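Local coordinates for glycosyltransferase Gtf1 (Streptococcus pneumoniae, PDB 4PQG), which is a glycosyltransferase of the GT-B type, two Rossmann-like domains with an added extended beta-sheet domain, modelled with uridine-5'-diphosphate and 2-acetamido-2-deoxy-beta-D-glucopyranose, at residues A[34-38]-A[39-43]; A[210-213]-A[214-218]. One frame throughout, in Å; residues are numbered along the deposited sequence.

Contact 1: residues A[34-38]-A[39-43]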
loop_
_atom_site.group_PDB
_atom_site.type_symbol
_atom_site.label_atom_id
_atom_site.label_comp_id
_atom_site.label_asym_id
_atom_site.label_seq_id
_atom_site.Cartn_x
_atom_site.Cartn_y
_atom_site.Cartn_z
ATOM N N GLY A 34 -12.442 6.330 2.794
ATOM C CA GLY A 34 -12.930 7.707 2.923
ATOM C C GLY A 34 -14.267 7.905 2.243
ATOM O O GLY A 34 -15.127 8.631 2.747
ATOM N N VAL A 35 -14.441 7.260 1.095
ATOM C CA VAL A 35 -15.696 7.307 0.347
ATOM C C VAL A 35 -16.816 6.578 1.095
ATOM O O VAL A 35 -17.935 7.091 1.211
ATOM C CB VAL A 35 -15.562 6.683 -1.057
ATOM C CG1 VAL A 35 -16.938 6.460 -1.674
ATOM C CG2 VAL A 35 -14.701 7.557 -1.964
ATOM N N PHE A 36 -16.519 5.381 1.592
ATOM C CA PHE A 36 -17.512 4.600 2.317
ATOM C C PHE A 36 -17.974 5.293 3.596
ATOM O O PHE A 36 -19.158 5.228 3.929
ATOM C CB PHE A 36 -17.020 3.180 2.578
ATOM C CG PHE A 36 -16.845 2.360 1.326
ATOM C CD1 PHE A 36 -17.565 2.654 0.171
ATOM C CD2 PHE A 36 -15.979 1.274 1.312
ATOM C CE1 PHE A 36 -17.421 1.895 -0.972
ATOM C CE2 PHE A 36 -15.838 0.497 0.172
ATOM C CZ PHE A 36 -16.556 0.805 -0.976
ATOM N N ARG A 37 -17.055 5.962 4.288
ATOM C CA ARG A 37 -17.400 6.750 5.466
ATOM C C ARG A 37 -18.373 7.873 5.111
ATOM O O ARG A 37 -19.382 8.077 5.799
ATOM C CB ARG A 37 -16.154 7.332 6.140
ATOM C CG ARG A 37 -15.318 6.307 6.883
ATOM C CD ARG A 37 -14.319 6.950 7.834
ATOM N NE ARG A 37 -13.392 7.861 7.168
ATOM C CZ ARG A 37 -12.183 7.537 6.705
ATOM N NH1 ARG A 37 -11.702 6.303 6.823
ATOM N NH2 ARG A 37 -11.452 8.471 6.115
ATOM N N LYS A 38 -18.069 8.583 4.028
ATOM C CA LYS A 38 -18.898 9.693 3.577
ATOM C C LYS A 38 -20.279 9.219 3.193
ATOM O O LYS A 38 -21.264 9.888 3.494
ATOM C CB LYS A 38 -18.255 10.397 2.383
ATOM C CG LYS A 38 -17.259 11.477 2.752
ATOM C CD LYS A 38 -16.502 11.933 1.508
ATOM C CE LYS A 38 -15.750 13.231 1.732
ATOM N NZ LYS A 38 -14.744 13.108 2.813
ATOM N N LEU A 39 -20.348 8.071 2.519
ATOM C CA LEU A 39 -21.617 7.499 2.115
ATOM C C LEU A 39 -22.322 6.779 3.265
ATOM O O LEU A 39 -23.307 6.070 3.044
ATOM C CB LEU A 39 -21.429 6.555 0.924
ATOM C CG LEU A 39 -21.041 7.163 -0.423
ATOM C CD1 LEU A 39 -20.701 6.053 -1.405
ATOM C CD2 LEU A 39 -22.138 8.073 -0.983
ATOM N N ASN A 40 -21.821 6.967 4.484
ATOM C CA ASN A 40 -22.317 6.239 5.659
ATOM C C ASN A 40 -22.588 4.765 5.386
ATOM O O ASN A 40 -23.659 4.249 5.701
ATOM C CB ASN A 40 -23.571 6.904 6.226
ATOM C CG ASN A 40 -23.362 7.415 7.626
ATOM O OD1 ASN A 40 -23.806 6.793 8.595
ATOM N ND2 ASN A 40 -22.650 8.532 7.751
ATOM N N LEU A 41 -21.617 4.093 4.779
ATOM C CA LEU A 41 -21.770 2.689 4.424
ATOM C C LEU A 41 -20.868 1.863 5.310
ATOM O O LEU A 41 -19.760 2.289 5.640
ATOM C CB LEU A 41 -21.430 2.447 2.952
ATOM C CG LEU A 41 -22.359 3.057 1.900
ATOM C CD1 LEU A 41 -21.861 2.705 0.507
ATOM C CD2 LEU A 41 -23.807 2.609 2.080
ATOM N N SER A 42 -21.348 0.685 5.696
ATOM C CA SER A 42 -20.566 -0.224 6.517
ATOM C C SER A 42 -19.479 -0.880 5.662
ATOM O O SER A 42 -19.767 -1.489 4.628
ATOM C CB SER A 42 -21.472 -1.282 7.155
ATOM O OG SER A 42 -20.729 -2.148 8.004
ATOM N N SER A 43 -18.232 -0.743 6.096
ATOM C CA SER A 43 -17.121 -1.355 5.369
ATOM C C SER A 43 -16.039 -1.921 6.273
ATOM O O SER A 43 -15.832 -1.449 7.390
ATOM C CB SER A 43 -16.500 -0.357 4.391
ATOM O OG SER A 43 -15.847 0.665 5.099
#

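Contact 2: residues A[210-213]-A[214-218]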
loop_
_atom_site.group_PDB
_atom_site.type_symbol
_atom_site.label_atom_id
_atom_site.label_comp_id
_atom_site.label_asym_id
_atom_site.label_seq_id
_atom_site.Cartn_x
_atom_site.Cartn_y
_atom_site.Cartn_z
ATOM N N ARG A 210 -10.601 -19.918 4.573
ATOM C CA ARG A 210 -11.984 -20.370 4.347
ATOM C C ARG A 210 -12.842 -20.194 5.604
ATOM O O ARG A 210 -13.939 -19.633 5.535
ATOM C CB ARG A 210 -12.035 -21.820 3.857
ATOM C CG ARG A 210 -13.369 -22.161 3.220
ATOM C CD ARG A 210 -13.468 -23.628 2.859
ATOM N NE ARG A 210 -12.651 -23.945 1.692
ATOM C CZ ARG A 210 -12.929 -23.575 0.435
ATOM N NH1 ARG A 210 -14.011 -22.846 0.153
ATOM N NH2 ARG A 210 -12.110 -23.932 -0.551
ATOM N N ALA A 211 -12.322 -20.662 6.740
ATOM C CA ALA A 211 -12.995 -20.547 8.034
ATOM C C ALA A 211 -13.254 -19.098 8.378
ATOM O O ALA A 211 -14.321 -18.743 8.892
ATOM C CB ALA A 211 -12.154 -21.204 9.127
ATOM N N PHE A 212 -12.258 -18.255 8.112
ATOM C CA PHE A 212 -12.426 -16.825 8.251
ATOM C C PHE A 212 -13.598 -16.306 7.394
ATOM O O PHE A 212 -14.517 -15.634 7.904
ATOM C CB PHE A 212 -11.146 -16.085 7.864
ATOM C CG PHE A 212 -11.362 -14.605 7.703
ATOM C CD1 PHE A 212 -11.465 -13.784 8.822
ATOM C CD2 PHE A 212 -11.513 -14.050 6.445
ATOM C CE1 PHE A 212 -11.697 -12.420 8.679
ATOM C CE2 PHE A 212 -11.749 -12.687 6.288
ATOM C CZ PHE A 212 -11.842 -11.872 7.414
ATOM N N MET A 213 -13.571 -16.632 6.108
ATOM C CA MET A 213 -14.635 -16.200 5.196
ATOM C C MET A 213 -16.026 -16.627 5.680
ATOM O O MET A 213 -16.948 -15.817 5.689
ATOM C CB MET A 213 -14.379 -16.695 3.779
ATOM C CG MET A 213 -13.177 -16.054 3.086
ATOM S SD MET A 213 -13.296 -14.277 2.794
ATOM C CE MET A 213 -14.525 -14.229 1.487
ATOM N N LYS A 214 -16.157 -17.881 6.106
ATOM C CA LYS A 214 -17.440 -18.419 6.586
ATOM C C LYS A 214 -17.880 -17.685 7.843
ATOM O O LYS A 214 -19.066 -17.397 8.010
ATOM C CB LYS A 214 -17.348 -19.932 6.834
ATOM C CG LYS A 214 -17.184 -20.720 5.548
ATOM C CD LYS A 214 -17.307 -22.213 5.766
ATOM C CE LYS A 214 -17.249 -22.943 4.435
ATOM N NZ LYS A 214 -18.519 -22.835 3.667
ATOM N N SER A 215 -16.912 -17.347 8.697
ATOM C CA SER A 215 -17.170 -16.566 9.916
ATOM C C SER A 215 -17.738 -15.163 9.658
ATOM O O SER A 215 -18.217 -14.526 10.592
ATOM C CB SER A 215 -15.920 -16.478 10.822
ATOM O OG SER A 215 -15.166 -15.287 10.610
ATOM N N LEU A 216 -17.655 -14.670 8.421
ATOM C CA LEU A 216 -18.262 -13.370 8.084
ATOM C C LEU A 216 -19.780 -13.452 7.942
ATOM O O LEU A 216 -20.462 -12.427 8.028
ATOM C CB LEU A 216 -17.670 -12.767 6.795
ATOM C CG LEU A 216 -16.154 -12.549 6.808
ATOM C CD1 LEU A 216 -15.638 -12.149 5.429
ATOM C CD2 LEU A 216 -15.760 -11.528 7.864
ATOM N N ASN A 217 -20.288 -14.657 7.702
ATOM C CA ASN A 217 -21.720 -14.889 7.532
ATOM C C ASN A 217 -22.244 -13.976 6.428
ATOM O O ASN A 217 -23.151 -13.163 6.644
ATOM C CB ASN A 217 -22.470 -14.695 8.863
ATOM C CG ASN A 217 -22.217 -15.829 9.844
ATOM O OD1 ASN A 217 -22.061 -16.980 9.443
ATOM N ND2 ASN A 217 -22.172 -15.511 11.134
ATOM N N LEU A 218 -21.629 -14.102 5.252
ATOM C CA LEU A 218 -21.927 -13.224 4.119
ATOM C C LEU A 218 -23.385 -13.357 3.672
ATOM O O LEU A 218 -23.883 -14.473 3.528
ATOM C CB LEU A 218 -20.993 -13.540 2.946
ATOM C CG LEU A 218 -19.522 -13.163 3.129
ATOM C CD1 LEU A 218 -18.698 -13.657 1.947
ATOM C CD2 LEU A 218 -19.379 -11.663 3.321
HETATM O O HOH W 1 -19.585 -16.180 4.734
#

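Contact 1: residues A[34-38]-A[39-43]
A Schellman motif ends helix 24-38 here, with F36 and R37 giving their carbonyls to L41 and N40. L41 N reaches back to F36 O over 2.8 Å in a nearly straight bond (170° at the hydrogen). N40 N meets R37 O at 3.0 Å, but it stands above that carbonyl plane, away from the lone pairs, and its hydrogen points less directly. N40, with positive phi (42°), is the C-prime residue whose backbone turn brings L41 N round to the helix. One residue earlier, the last regular helical bond runs from L39 N to V35 O at 2.9 Å. This cap lies within a beta-alpha-beta unit, strand 10-15, helix 24-38 and strand 42-47, near one end of the seven-stranded parallel sheet of a Rossmann-like domain, where strand 42-47 runs between strands 70-72 and 10-15; it turns the chain from helix into the next strand. The side chains of V35 and L39 run side by side in the same direction, V35 CG1 lying 3.8 Å from L39 CD1. V35 presents that methyl because CG1 is anti to the backbone N (chi1 167°). W501 of helix 494-508 packs against both residues. The ring of F36 tilts beneath the turn: S43 CB approaches its CD2 obliquely at 3.5 Å, while L41 CD1 lies more loosely 4.3 Å from CD1 on the other ortho side of the ring. W501 also meets F36 edge-to-face, and I11 and N13 of strand 10-15 touch it, so the buried phenyl joins helix, sheet and C-terminal helix. R37 folds its guanidinium back over its own helix, with G34 CA 3.6 Å above one face near the rim, and NH1 is hydrogen-bonded to Q69.

Contact 2: residues A[210-213]-A[214-218]
From R210 to S215 the backbone keeps its helical pairing, K214 N to R210 O and S215 N to A211 O each spanning 2.9 Å, before the last turn tightens so that L216 N bonds to M213 O at 3.0 Å and only weakly to F212 O. S215 OG returns to the helix as well, donating to F212 O over 2.8 Å in the carbonyl plane, on a lone pair. Its chi1 of 96° swings the hydroxyl back along the turn, and H76 is a second hydrogen-bonding partner of OG. The ring of F212 meets the imidazole of H76 edge-to-face, and its CZ lies 4.0 Å from L216 CD2 as the two side chains cross at a slant. This is the C-terminal turn of helix 205-215, in the same Rossmann-like domain as strand 10-15, and N217, with positive phi, leads the chain out of it. A water continues the path of the backbone, donating to M213 O and accepting from L218 N. M213, folded at both chi2 and chi3, curls its thioether toward the loop: SD comes within 4.1 Å of L216 CD1, and CE within 4.2 Å of L218 CD1. I14 and Y12 of strand 10-15 lie against this apolar side, I14 on M213 and Y12 on both leucines. On another flank R210 and K214 run alongside each other, with K214 CE 4.1 Å from R210 CG. R210 forms salt bridges with E238 and E239 of helix 233-240, acidic partners that probably ease the closeness of the two positive charges.

Contact 1 and contact 2 each lie at the C-terminal end of a helix, yet they do not touch: their centres are 22 Å apart and their nearest atoms about 10 Å. Strand 10-15 connects them through the parallel sheet, I11 and N13 packing on residues of 34-43, Y12 and I14 on residues of 210-218. In sequence the first closes well before the second opens, and the strands of the extended beta-sheet domain come between. Contact 1 belongs to the helix that begins near the ligands; the side chain of V35 is about 13 Å from the bound UDP and likewise about 13 Å from NAG, so neither ligand touches it.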